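Local coordinates for protein isatin hydrolase (Ralstonia solanacearum, PDB 5NMP) that hydrolyses isatin, probably opening its cyclic amide, and binds manganese in a fold of the putative cyclase family, at residues R55-D60 / P64-N69; S116-V119 / D124-L127; T152-R157 / A162-I167; E183-I186 / N190-G193. One frame throughout, in Å; residues are numbered along the deposited sequence.

Contact 1: residues R55-D60 / P64-N69; sequences RISHYD and PAWYWN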
loop_
_atom_site.group_PDB
_atom_site.type_symbol
_atom_site.label_atom_id
_atom_site.label_comp_id
_atom_site.label_asym_id
_atom_site.label_seq_id
_atom_site.Cartn_x
_atom_site.Cartn_y
_atom_site.Cartn_z
ATOM N N ARG A 55 20.242 -2.206 -8.547
ATOM C CA ARG A 55 20.781 -1.330 -7.519
ATOM C C ARG A 55 21.320 -0.030 -8.116
ATOM O O ARG A 55 21.982 -0.039 -9.157
ATOM C CB ARG A 55 21.879 -2.064 -6.745
ATOM C CG ARG A 55 22.408 -1.324 -5.538
ATOM C CD ARG A 55 23.590 -2.058 -4.927
ATOM N NE ARG A 55 23.193 -3.275 -4.226
ATOM C CZ ARG A 55 24.035 -4.056 -3.555
ATOM N NH1 ARG A 55 25.323 -3.749 -3.499
ATOM N NH2 ARG A 55 23.591 -5.146 -2.942
ATOM N N ILE A 56 21.024 1.088 -7.459
ATOM C CA ILE A 56 21.544 2.384 -7.882
ATOM C C ILE A 56 22.844 2.705 -7.143
ATOM O O ILE A 56 23.835 3.112 -7.750
ATOM C CB ILE A 56 20.529 3.521 -7.637
ATOM C CG1 ILE A 56 19.155 3.156 -8.200
ATOM C CG2 ILE A 56 21.023 4.822 -8.247
ATOM C CD1 ILE A 56 18.105 4.226 -7.977
ATOM N N SER A 57 22.827 2.521 -5.826
ATOM C CA SER A 57 24.011 2.728 -5.000
ATOM C C SER A 57 23.904 1.927 -3.704
ATOM O O SER A 57 22.806 1.572 -3.277
ATOM C CB SER A 57 24.204 4.212 -4.690
ATOM O OG SER A 57 23.196 4.683 -3.812
ATOM N N HIS A 58 25.047 1.646 -3.084
ATOM C CA HIS A 58 25.081 0.874 -1.846
ATOM C C HIS A 58 26.167 1.410 -0.919
ATOM O O HIS A 58 27.157 0.728 -0.644
ATOM C CB HIS A 58 25.317 -0.610 -2.147
ATOM C CG HIS A 58 25.202 -1.503 -0.949
ATOM N ND1 HIS A 58 24.026 -1.660 -0.247
ATOM C CD2 HIS A 58 26.114 -2.293 -0.335
ATOM C CE1 HIS A 58 24.220 -2.505 0.751
ATOM N NE2 HIS A 58 25.479 -2.904 0.718
ATOM N N TYR A 59 25.968 2.640 -0.448
ATOM C CA TYR A 59 26.935 3.338 0.399
ATOM C C TYR A 59 28.331 3.317 -0.225
ATOM O O TYR A 59 29.321 3.058 0.459
ATOM C CB TYR A 59 26.977 2.722 1.802
ATOM C CG TYR A 59 25.654 2.171 2.294
ATOM C CD1 TYR A 59 24.644 3.016 2.738
ATOM C CD2 TYR A 59 25.421 0.800 2.330
ATOM C CE1 TYR A 59 23.437 2.511 3.194
ATOM C CE2 TYR A 59 24.219 0.287 2.783
ATOM C CZ TYR A 59 23.231 1.147 3.215
ATOM O OH TYR A 59 22.034 0.636 3.663
ATOM N N ASP A 60 28.400 3.581 -1.526
ATOM C CA ASP A 60 29.658 3.507 -2.259
ATOM C C ASP A 60 29.843 4.702 -3.190
ATOM O O ASP A 60 29.204 5.734 -3.015
ATOM C CB ASP A 60 29.735 2.202 -3.053
ATOM C CG ASP A 60 28.467 1.915 -3.838
ATOM O OD1 ASP A 60 27.712 2.865 -4.139
ATOM O OD2 ASP A 60 28.227 0.733 -4.160
ATOM N N PRO A 64 27.576 7.639 -1.663
ATOM C CA PRO A 64 28.395 7.378 -0.472
ATOM C C PRO A 64 27.627 7.229 0.839
ATOM O O PRO A 64 28.112 6.534 1.729
ATOM C CB PRO A 64 29.308 8.605 -0.413
ATOM C CG PRO A 64 29.379 9.079 -1.820
ATOM C CD PRO A 64 28.008 8.861 -2.362
ATOM N N ALA A 65 26.464 7.856 0.968
ATOM C CA ALA A 65 25.762 7.843 2.248
ATOM C C ALA A 65 24.393 7.173 2.176
ATOM O O ALA A 65 23.672 7.119 3.172
ATOM C CB ALA A 65 25.620 9.260 2.773
ATOM N N TRP A 66 24.037 6.654 1.005
ATOM C CA TRP A 66 22.701 6.100 0.819
ATOM C C TRP A 66 22.666 4.822 -0.019
ATOM O O TRP A 66 23.638 4.464 -0.687
ATOM C CB TRP A 66 21.784 7.151 0.189
ATOM C CG TRP A 66 22.321 7.740 -1.077
ATOM C CD1 TRP A 66 22.079 7.311 -2.349
ATOM C CD2 TRP A 66 23.194 8.870 -1.194
ATOM N NE1 TRP A 66 22.744 8.105 -3.252
ATOM C CE2 TRP A 66 23.438 9.069 -2.567
ATOM C CE3 TRP A 66 23.793 9.734 -0.271
ATOM C CZ2 TRP A 66 24.256 10.096 -3.040
ATOM C CZ3 TRP A 66 24.604 10.752 -0.742
ATOM C CH2 TRP A 66 24.828 10.924 -2.113
ATOM N N TYR A 67 21.524 4.145 0.035
ATOM C CA TYR A 67 21.289 2.913 -0.709
ATOM C C TYR A 67 19.857 2.898 -1.224
ATOM O O TYR A 67 18.930 3.181 -0.470
ATOM C CB TYR A 67 21.560 1.692 0.176
ATOM C CG TYR A 67 20.784 0.449 -0.207
ATOM C CD1 TYR A 67 21.078 -0.251 -1.372
ATOM C CD2 TYR A 67 19.768 -0.035 0.609
ATOM C CE1 TYR A 67 20.373 -1.388 -1.722
ATOM C CE2 TYR A 67 19.060 -1.172 0.269
ATOM C CZ TYR A 67 19.366 -1.845 -0.899
ATOM O OH TYR A 67 18.666 -2.978 -1.245
ATOM N N TRP A 68 19.681 2.585 -2.506
ATOM C CA TRP A 68 18.347 2.527 -3.116
ATOM C C TRP A 68 18.357 1.831 -4.479
ATOM O O TRP A 68 19.405 1.690 -5.110
ATOM C CB TRP A 68 17.737 3.932 -3.254
ATOM C CG TRP A 68 18.575 4.941 -4.000
ATOM C CD1 TRP A 68 19.895 4.835 -4.336
ATOM C CD2 TRP A 68 18.139 6.213 -4.498
ATOM N NE1 TRP A 68 20.306 5.960 -5.008
ATOM C CE2 TRP A 68 19.247 6.820 -5.123
ATOM C CE3 TRP A 68 16.919 6.896 -4.478
ATOM C CZ2 TRP A 68 19.172 8.075 -5.721
ATOM C CZ3 TRP A 68 16.847 8.144 -5.073
ATOM C CH2 TRP A 68 17.967 8.720 -5.685
ATOM N N ASN A 69 17.176 1.406 -4.923
ATOM C CA ASN A 69 17.037 0.627 -6.154
ATOM C C ASN A 69 16.064 1.237 -7.159
ATOM O O ASN A 69 15.219 2.058 -6.804
ATOM C CB ASN A 69 16.567 -0.800 -5.833
ATOM C CG ASN A 69 17.458 -1.504 -4.826
ATOM O OD1 ASN A 69 18.464 -2.114 -5.189
ATOM N ND2 ASN A 69 17.080 -1.440 -3.556
#

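Contact 2: residues S116-V119 / D124-L127; sequences SAQV and DWLL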
loop_
_atom_site.group_PDB
_atom_site.type_symbol
_atom_site.label_atom_id
_atom_site.label_comp_id
_atom_site.label_asym_id
_atom_site.label_seq_id
_atom_site.Cartn_x
_atom_site.Cartn_y
_atom_site.Cartn_z
ATOM N N SER A 116 -8.250 -25.927 2.297
ATOM C CA SER A 116 -6.901 -26.454 2.108
ATOM C C SER A 116 -6.860 -27.985 2.046
ATOM O O SER A 116 -6.085 -28.557 1.281
ATOM C CB SER A 116 -5.976 -25.948 3.219
ATOM O OG SER A 116 -6.527 -26.190 4.500
ATOM N N ALA A 117 -7.696 -28.644 2.844
ATOM C CA ALA A 117 -7.741 -30.102 2.854
ATOM C C ALA A 117 -8.283 -30.656 1.536
ATOM O O ALA A 117 -7.850 -31.710 1.072
ATOM C CB ALA A 117 -8.582 -30.596 4.015
ATOM N N GLN A 118 -9.226 -29.935 0.938
ATOM C CA GLN A 118 -9.848 -30.362 -0.311
ATOM C C GLN A 118 -8.902 -30.183 -1.490
ATOM O O GLN A 118 -8.810 -31.048 -2.362
ATOM C CB GLN A 118 -11.147 -29.586 -0.562
ATOM C CG GLN A 118 -12.313 -29.985 0.338
ATOM C CD GLN A 118 -12.181 -29.455 1.755
ATOM O OE1 GLN A 118 -11.323 -28.619 2.046
ATOM N NE2 GLN A 118 -13.037 -29.942 2.646
ATOM N N VAL A 119 -8.204 -29.052 -1.508
ATOM C CA VAL A 119 -7.266 -28.728 -2.577
ATOM C C VAL A 119 -6.038 -29.634 -2.506
ATOM O O VAL A 119 -5.388 -29.916 -3.516
ATOM C CB VAL A 119 -6.850 -27.246 -2.504
ATOM C CG1 VAL A 119 -5.820 -26.909 -3.571
ATOM C CG2 VAL A 119 -8.079 -26.357 -2.650
ATOM N N ASP A 124 -7.807 -29.163 -8.917
ATOM C CA ASP A 124 -8.846 -28.547 -9.740
ATOM C C ASP A 124 -10.150 -28.388 -8.972
ATOM O O ASP A 124 -11.210 -28.179 -9.565
ATOM C CB ASP A 124 -9.087 -29.370 -11.002
ATOM C CG ASP A 124 -7.975 -29.214 -12.012
ATOM O OD1 ASP A 124 -7.423 -30.241 -12.459
ATOM O OD2 ASP A 124 -7.657 -28.058 -12.363
ATOM N N TRP A 125 -10.057 -28.486 -7.648
ATOM C CA TRP A 125 -11.223 -28.428 -6.773
ATOM C C TRP A 125 -12.009 -27.131 -6.953
ATOM O O TRP A 125 -11.433 -26.051 -7.072
ATOM C CB TRP A 125 -10.786 -28.585 -5.317
ATOM C CG TRP A 125 -11.911 -28.778 -4.351
ATOM C CD1 TRP A 125 -12.514 -29.956 -4.019
ATOM C CD2 TRP A 125 -12.560 -27.763 -3.576
ATOM N NE1 TRP A 125 -13.501 -29.736 -3.090
ATOM C CE2 TRP A 125 -13.550 -28.397 -2.802
ATOM C CE3 TRP A 125 -12.400 -26.377 -3.466
ATOM C CZ2 TRP A 125 -14.378 -27.696 -1.929
ATOM C CZ3 TRP A 125 -13.222 -25.683 -2.599
ATOM C CH2 TRP A 125 -14.200 -26.343 -1.841
ATOM N N LEU A 126 -13.332 -27.250 -6.970
ATOM C CA LEU A 126 -14.197 -26.107 -7.215
ATOM C C LEU A 126 -15.010 -25.724 -5.986
ATOM O O LEU A 126 -15.690 -26.561 -5.389
ATOM C CB LEU A 126 -15.133 -26.397 -8.389
ATOM C CG LEU A 126 -14.447 -26.712 -9.718
ATOM C CD1 LEU A 126 -15.468 -27.032 -10.794
ATOM C CD2 LEU A 126 -13.558 -25.552 -10.141
ATOM N N LEU A 127 -14.927 -24.450 -5.617
ATOM C CA LEU A 127 -15.742 -23.889 -4.545
ATOM C C LEU A 127 -17.191 -23.774 -5.004
ATOM O O LEU A 127 -17.490 -23.081 -5.979
ATOM C CB LEU A 127 -15.203 -22.520 -4.125
ATOM C CG LEU A 127 -15.932 -21.785 -3.000
ATOM C CD1 LEU A 127 -15.889 -22.598 -1.723
ATOM C CD2 LEU A 127 -15.316 -20.418 -2.781
#

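Contact 3: residues T152-R157 / A162-I167; sequences TDWSLR and AAFLNI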
loop_
_atom_site.group_PDB
_atom_site.type_symbol
_atom_site.label_atom_id
_atom_site.label_comp_id
_atom_site.label_asym_id
_atom_site.label_seq_id
_atom_site.Cartn_x
_atom_site.Cartn_y
_atom_site.Cartn_z
ATOM N N THR A 152 -6.400 -21.800 0.524
ATOM C CA THR A 152 -6.111 -23.067 -0.138
ATOM C C THR A 152 -4.728 -23.613 0.209
ATOM O O THR A 152 -4.361 -24.698 -0.239
ATOM C CB THR A 152 -6.197 -22.922 -1.665
ATOM O OG1 THR A 152 -5.307 -21.882 -2.088
ATOM C CG2 THR A 152 -7.617 -22.579 -2.097
ATOM N N ASP A 153 -3.969 -22.853 0.996
ATOM C CA ASP A 153 -2.570 -23.168 1.319
ATOM C C ASP A 153 -1.689 -23.246 0.071
ATOM O O ASP A 153 -0.596 -23.808 0.105
ATOM C CB ASP A 153 -2.469 -24.478 2.112
ATOM C CG ASP A 153 -2.685 -24.280 3.603
ATOM O OD1 ASP A 153 -3.121 -23.179 4.005
ATOM O OD2 ASP A 153 -2.423 -25.229 4.374
ATOM N N TRP A 154 -2.163 -22.659 -1.023
ATOM C CA TRP A 154 -1.431 -22.660 -2.285
ATOM C C TRP A 154 -0.158 -21.820 -2.201
ATOM O O TRP A 154 0.790 -22.036 -2.958
ATOM C CB TRP A 154 -2.325 -22.139 -3.412
ATOM C CG TRP A 154 -1.851 -22.509 -4.777
ATOM C CD1 TRP A 154 -1.013 -21.790 -5.579
ATOM C CD2 TRP A 154 -2.192 -23.691 -5.508
ATOM N NE1 TRP A 154 -0.809 -22.455 -6.766
ATOM C CE2 TRP A 154 -1.524 -23.624 -6.747
ATOM C CE3 TRP A 154 -2.999 -24.800 -5.236
ATOM C CZ2 TRP A 154 -1.636 -24.625 -7.713
ATOM C CZ3 TRP A 154 -3.110 -25.793 -6.195
ATOM C CH2 TRP A 154 -2.433 -25.698 -7.419
ATOM N N SER A 155 -0.142 -20.867 -1.275
ATOM C CA SER A 155 0.996 -19.972 -1.094
ATOM C C SER A 155 2.279 -20.708 -0.705
ATOM O O SER A 155 3.375 -20.163 -0.832
ATOM C CB SER A 155 0.671 -18.917 -0.034
ATOM O OG SER A 155 0.293 -19.529 1.188
ATOM N N LEU A 156 2.141 -21.944 -0.234
ATOM C CA LEU A 156 3.300 -22.734 0.167
ATOM C C LEU A 156 4.086 -23.245 -1.041
ATOM O O LEU A 156 5.187 -23.779 -0.898
ATOM C CB LEU A 156 2.864 -23.910 1.045
ATOM C CG LEU A 156 2.156 -23.565 2.360
ATOM C CD1 LEU A 156 1.747 -24.836 3.097
ATOM C CD2 LEU A 156 3.039 -22.686 3.238
ATOM N N ARG A 157 3.517 -23.075 -2.231
ATOM C CA ARG A 157 4.160 -23.515 -3.465
ATOM C C ARG A 157 5.068 -22.437 -4.055
ATOM O O ARG A 157 5.680 -22.645 -5.101
ATOM C CB ARG A 157 3.107 -23.911 -4.505
ATOM C CG ARG A 157 2.267 -25.128 -4.154
ATOM C CD ARG A 157 1.017 -25.167 -5.026
ATOM N NE ARG A 157 0.185 -26.341 -4.785
ATOM C CZ ARG A 157 0.055 -27.351 -5.640
ATOM N NH1 ARG A 157 0.701 -27.329 -6.800
ATOM N NH2 ARG A 157 -0.725 -28.381 -5.338
ATOM N N ALA A 162 7.166 -23.605 -11.034
ATOM C CA ALA A 162 6.430 -24.565 -11.848
ATOM C C ALA A 162 5.223 -25.107 -11.084
ATOM O O ALA A 162 4.141 -25.267 -11.647
ATOM C CB ALA A 162 7.336 -25.700 -12.287
ATOM N N ALA A 163 5.415 -25.376 -9.796
ATOM C CA ALA A 163 4.343 -25.895 -8.953
ATOM C C ALA A 163 3.292 -24.830 -8.645
ATOM O O ALA A 163 2.112 -25.140 -8.478
ATOM C CB ALA A 163 4.916 -26.452 -7.660
ATOM N N PHE A 164 3.728 -23.576 -8.565
ATOM C CA PHE A 164 2.834 -22.477 -8.228
ATOM C C PHE A 164 1.874 -22.175 -9.374
ATOM O O PHE A 164 0.682 -21.968 -9.152
ATOM C CB PHE A 164 3.636 -21.225 -7.864
ATOM C CG PHE A 164 2.797 -20.105 -7.315
ATOM C CD1 PHE A 164 2.409 -20.099 -5.983
ATOM C CD2 PHE A 164 2.396 -19.057 -8.129
ATOM C CE1 PHE A 164 1.635 -19.070 -5.473
ATOM C CE2 PHE A 164 1.625 -18.024 -7.625
ATOM C CZ PHE A 164 1.243 -18.031 -6.296
ATOM N N LEU A 165 2.398 -22.147 -10.596
ATOM C CA LEU A 165 1.567 -21.932 -11.775
ATOM C C LEU A 165 0.820 -23.216 -12.146
ATOM O O LEU A 165 -0.324 -23.167 -12.597
ATOM C CB LEU A 165 2.416 -21.448 -12.955
ATOM C CG LEU A 165 3.179 -20.129 -12.783
ATOM C CD1 LEU A 165 3.955 -19.788 -14.043
ATOM C CD2 LEU A 165 2.242 -18.990 -12.408
ATOM N N ASN A 166 1.482 -24.353 -11.943
ATOM C CA ASN A 166 0.911 -25.682 -12.176
ATOM C C ASN A 166 0.263 -25.834 -13.544
ATOM O O ASN A 166 -0.946 -26.031 -13.655
ATOM C CB ASN A 166 -0.110 -26.025 -11.095
ATOM C CG ASN A 166 -0.397 -27.511 -11.026
ATOM O OD1 ASN A 166 0.481 -28.333 -11.288
ATOM N ND2 ASN A 166 -1.628 -27.866 -10.683
ATOM N N ILE A 167 1.085 -25.767 -14.583
ATOM C CA ILE A 167 0.598 -25.751 -15.951
ATOM C C ILE A 167 0.896 -27.049 -16.695
ATOM O O ILE A 167 2.022 -27.552 -16.673
ATOM C CB ILE A 167 1.200 -24.553 -16.712
ATOM C CG1 ILE A 167 0.468 -23.274 -16.295
ATOM C CG2 ILE A 167 1.126 -24.759 -18.218
ATOM C CD1 ILE A 167 0.951 -22.031 -16.984
#

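Contact 4: residues E183-I186 / N190-G193; sequences EWLI and NVHG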
loop_
_atom_site.group_PDB
_atom_site.type_symbol
_atom_site.label_atom_id
_atom_site.label_comp_id
_atom_site.label_asym_id
_atom_site.label_seq_id
_atom_site.Cartn_x
_atom_site.Cartn_y
_atom_site.Cartn_z
ATOM N N GLU A 183 -21.982 -16.022 -8.722
ATOM C CA GLU A 183 -23.292 -15.377 -8.800
ATOM C C GLU A 183 -23.945 -15.245 -7.422
ATOM O O GLU A 183 -24.547 -14.219 -7.109
ATOM C CB GLU A 183 -24.216 -16.152 -9.744
ATOM C CG GLU A 183 -23.843 -16.034 -11.212
ATOM C CD GLU A 183 -24.665 -16.944 -12.110
ATOM O OE1 GLU A 183 -25.337 -17.862 -11.589
ATOM O OE2 GLU A 183 -24.634 -16.739 -13.342
ATOM N N TRP A 184 -23.817 -16.285 -6.604
ATOM C CA TRP A 184 -24.393 -16.297 -5.262
ATOM C C TRP A 184 -23.717 -15.272 -4.353
ATOM O O TRP A 184 -24.389 -14.521 -3.646
ATOM C CB TRP A 184 -24.285 -17.701 -4.657
ATOM C CG TRP A 184 -24.973 -17.868 -3.337
ATOM C CD1 TRP A 184 -26.305 -18.070 -3.129
ATOM C CD2 TRP A 184 -24.360 -17.873 -2.043
ATOM N NE1 TRP A 184 -26.563 -18.192 -1.786
ATOM C CE2 TRP A 184 -25.386 -18.074 -1.095
ATOM C CE3 TRP A 184 -23.046 -17.720 -1.591
ATOM C CZ2 TRP A 184 -25.139 -18.126 0.275
ATOM C CZ3 TRP A 184 -22.802 -17.775 -0.229
ATOM C CH2 TRP A 184 -23.845 -17.975 0.688
ATOM N N LEU A 185 -22.388 -15.242 -4.381
ATOM C CA LEU A 185 -21.621 -14.295 -3.576
ATOM C C LEU A 185 -21.970 -12.845 -3.903
ATOM O O LEU A 185 -22.057 -12.002 -3.009
ATOM C CB LEU A 185 -20.119 -14.520 -3.769
ATOM C CG LEU A 185 -19.521 -15.737 -3.065
ATOM C CD1 LEU A 185 -18.026 -15.812 -3.308
ATOM C CD2 LEU A 185 -19.820 -15.690 -1.573
ATOM N N ILE A 186 -22.171 -12.557 -5.183
ATOM C CA ILE A 186 -22.494 -11.201 -5.605
ATOM C C ILE A 186 -23.958 -10.864 -5.340
ATOM O O ILE A 186 -24.267 -9.859 -4.701
ATOM C CB ILE A 186 -22.192 -10.992 -7.098
ATOM C CG1 ILE A 186 -20.695 -11.145 -7.361
ATOM C CG2 ILE A 186 -22.668 -9.623 -7.553
ATOM C CD1 ILE A 186 -20.324 -11.103 -8.833
ATOM N N ASN A 190 -23.750 -9.927 -1.574
ATOM C CA ASN A 190 -23.260 -8.573 -1.829
ATOM C C ASN A 190 -21.846 -8.358 -1.290
ATOM O O ASN A 190 -21.569 -7.380 -0.591
ATOM C CB ASN A 190 -24.227 -7.547 -1.224
ATOM C CG ASN A 190 -24.034 -6.152 -1.783
ATOM O OD1 ASN A 190 -23.376 -5.960 -2.805
ATOM N ND2 ASN A 190 -24.617 -5.168 -1.116
ATOM N N VAL A 191 -20.955 -9.287 -1.617
ATOM C CA VAL A 191 -19.590 -9.247 -1.114
ATOM C C VAL A 191 -18.791 -8.106 -1.741
ATOM O O VAL A 191 -19.158 -7.568 -2.787
ATOM C CB VAL A 191 -18.860 -10.577 -1.370
ATOM C CG1 VAL A 191 -19.621 -11.723 -0.726
ATOM C CG2 VAL A 191 -18.694 -10.815 -2.860
ATOM N N HIS A 192 -17.697 -7.745 -1.080
ATOM C CA HIS A 192 -16.832 -6.656 -1.514
ATOM C C HIS A 192 -15.922 -7.108 -2.648
ATOM O O HIS A 192 -15.668 -6.364 -3.597
ATOM C CB HIS A 192 -16.001 -6.158 -0.329
ATOM C CG HIS A 192 -15.154 -4.961 -0.628
ATOM N ND1 HIS A 192 -15.689 -3.729 -0.935
ATOM C CD2 HIS A 192 -13.810 -4.801 -0.641
ATOM C CE1 HIS A 192 -14.710 -2.864 -1.135
ATOM N NE2 HIS A 192 -13.560 -3.489 -0.962
ATOM N N GLY A 193 -15.439 -8.341 -2.545
ATOM C CA GLY A 193 -14.457 -8.847 -3.480
ATOM C C GLY A 193 -14.069 -10.285 -3.209
ATOM O O GLY A 193 -14.586 -10.913 -2.289
#

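Contact 1: residues R55-D60 / P64-N69
Backbone bonds pair Arg55-Asp60 with Pro64-Asn69 as an antiparallel hairpin carrying a classic beta bulge: Ile56 and Ser57 both lie opposite Trp68. Ile56 N gives a good bond to Trp68 O (2.9 Å), whereas Trp68 N to Ser57 O is long and weak. Trp66 O takes two donors from opposite faces of its carbonyl plane, Tyr59 N at 3.0 Å and the Ser57 hydroxyl OG at 3.2 Å. Among apolar contacts, Ile56 CD1 stands almost on the normal of the Trp68 five-membered ring, 3.9 Å from its centroid, and Tyr67 CB makes a CH-pi contact over one face of the Tyr59 ring. His58, Tyr59 and Tyr67 form an aromatic cluster; in its offset edge-to-face pair, the edge of His58, led by ND1 (3.5 Å from Tyr67 CD1), meets the Tyr67 ring with the planes 88° apart. The imidazole is layered between Tyr59 CD2 and Arg55 CZ, over opposite faces. Within its strand, Asn69 ND2 binds Tyr67 OH at 3.2 Å, in the amide plane. In the second subunit, Gly252 O bonds Tyr67 OH and Ala85 O bonds Tyr59 OH. Strands 52-60 and 66-74 form a two-stranded hairpin arm separate from the main sheet.

Contact 2: residues S116-V119 / D124-L127
Gln118 sets its aliphatic stem on one face of the Trp125 indole. CB does most of the touching: it sits 3.5 Å from the centroid of the five-membered ring and only 13° off the ring normal, a CH-pi contact. CG follows along the same face and comes within 3.6 Å of Trp125 NE1, toward the fused bond, where Trp125 CE2 is 3.7 Å from it. The two side chains run side by side and point the same way. Gln118 then bends at its second torsion (chi2 75°), which carries the amide away from the indole and leaves the two methylenes as the surface in contact. Val119 adds a lighter touch: its CG2 approaches Trp125 CE3 obliquely at 4.4 Å. The contact is apolar: two residues of a one-turn helix against a flat ring. Trp125 has CG anti to the backbone N (chi1 -170°), which turns the indole toward helix 116-119 with one face to Gln118. Further out, Phe131 of helix 129-139 meets the indole edge-to-face and also touches Gln118, and Phe150 of strand 147-151 packs on the ring. The Trp125 backbone is bonded to Gly176. Short helix 116-119 follows strand 107-114 of the main sheet directly, while Trp125 leads into strand 126-127, which pairs in parallel with strand 176-177; the indole joins these two pieces beside helix 129-139.

Contact 3: residues T152-R157 / A162-I167
The C-terminal end of helix 161-165 is held by two side chains of the 3-10 turn 154-157, Trp154 and Arg157, each bonding one carbonyl of the last turn. Trp154 NE1 donates to Phe164 O at 2.9 Å, on a lone pair in the carbonyl plane and in the plane of the indole. Arg157 NH1 reaches Ala163 O at 3.1 Å, near the guanidinium plane but tilted 32° from the carbonyl's. The donors are layered on each other: Arg157, extended from CG to NE, passes over the indole, with its CD 3.4 Å above the ring plane and Trp154 CH2 over the guanidinium face. They tie the connection that leaves strand 147-151 of the main sheet back onto the helix it leads to; this ends at Leu165, and Asn166, just after it, takes a positive phi. The Phe164 ring lies obliquely to the indole, its face under Trp154 NE1, with Trp154 CD1 3.8 Å from Phe164 CE1. Asn166 CB sits at the indole edge, 4.0 Å from Trp154 CZ2. Outside the segments, Glu123 forms a salt bridge with Arg157 NH2, and His173 O accepts from Asn166 ND2. The Phe164 side chain lies about 11 Å from the bound manganese ion.

Contact 4: residues E183-I186 / N190-G193
Val191 lays both methyl groups against the last turn of helix 179-187, overlapping the carbonyl oxygen and side chain of Leu185. The contact is the turn from helix to strand in a beta-alpha-beta crossover: strands 147-151 and 193-195, parallel neighbours in the main sheet, are joined by a long connection whose last helix is 179-187. Val191 CG1 lies 3.4 Å from Leu185 O and CG2 3.6 Å from the same oxygen, while CG1 also meets Leu185 CD2 at 4.1 Å. With CG1 beside the backbone N (chi1 -58°) and CG2 between N and the carbonyl carbon, both methyls flank the N-H, and that N-H is itself directed at Leu185 O. The resulting bond, Val191 N to Leu185 O, measures 3.2 Å and is fairly straight, with 163° at the hydrogen. Donor and acceptor are six positions apart, against four in an alpha helix, as the chain swings off the helix. Asn190 makes that swing in a left-handed conformation, its phi near +55°. The buried Leu185 side chain continues onto Leu132 of helix 129-139, and Ile186 packs on Leu218 and Met219 of helix 214-221, so the end of helix 179-187 packs on both helices. Beyond the turn His192 and Gly193 pair by backbone with Ala146 and Val148 as the strand begins. Asn190 also touches the helix end twice: its N makes a weak bond to Ile186 O at 3.2 Å, and its CA lies 3.3 Å from that same oxygen.

The contacts follow one another along the chain without interleaving. Contact 1 stands apart on a projecting hairpin that meets the second subunit; its centre is about 46 Å from that of contact 2 and about 35 Å from that of contact 3. The other three lie in the body, on connections around the main sheet. Contacts 2 and 3 are direct neighbours, centres about 13 Å apart: Val119 CG1 packs on Trp154 CE3, joining the segments that follow adjacent parallel strands 107-114 and 147-151. Contact 4, about 20 Å from contact 2 between centres, leads into the next parallel strand, 193-195; helix 129-139 packs on contacts 2 and 4. Of the four, contact 3 lies nearest the manganese site of its own chain.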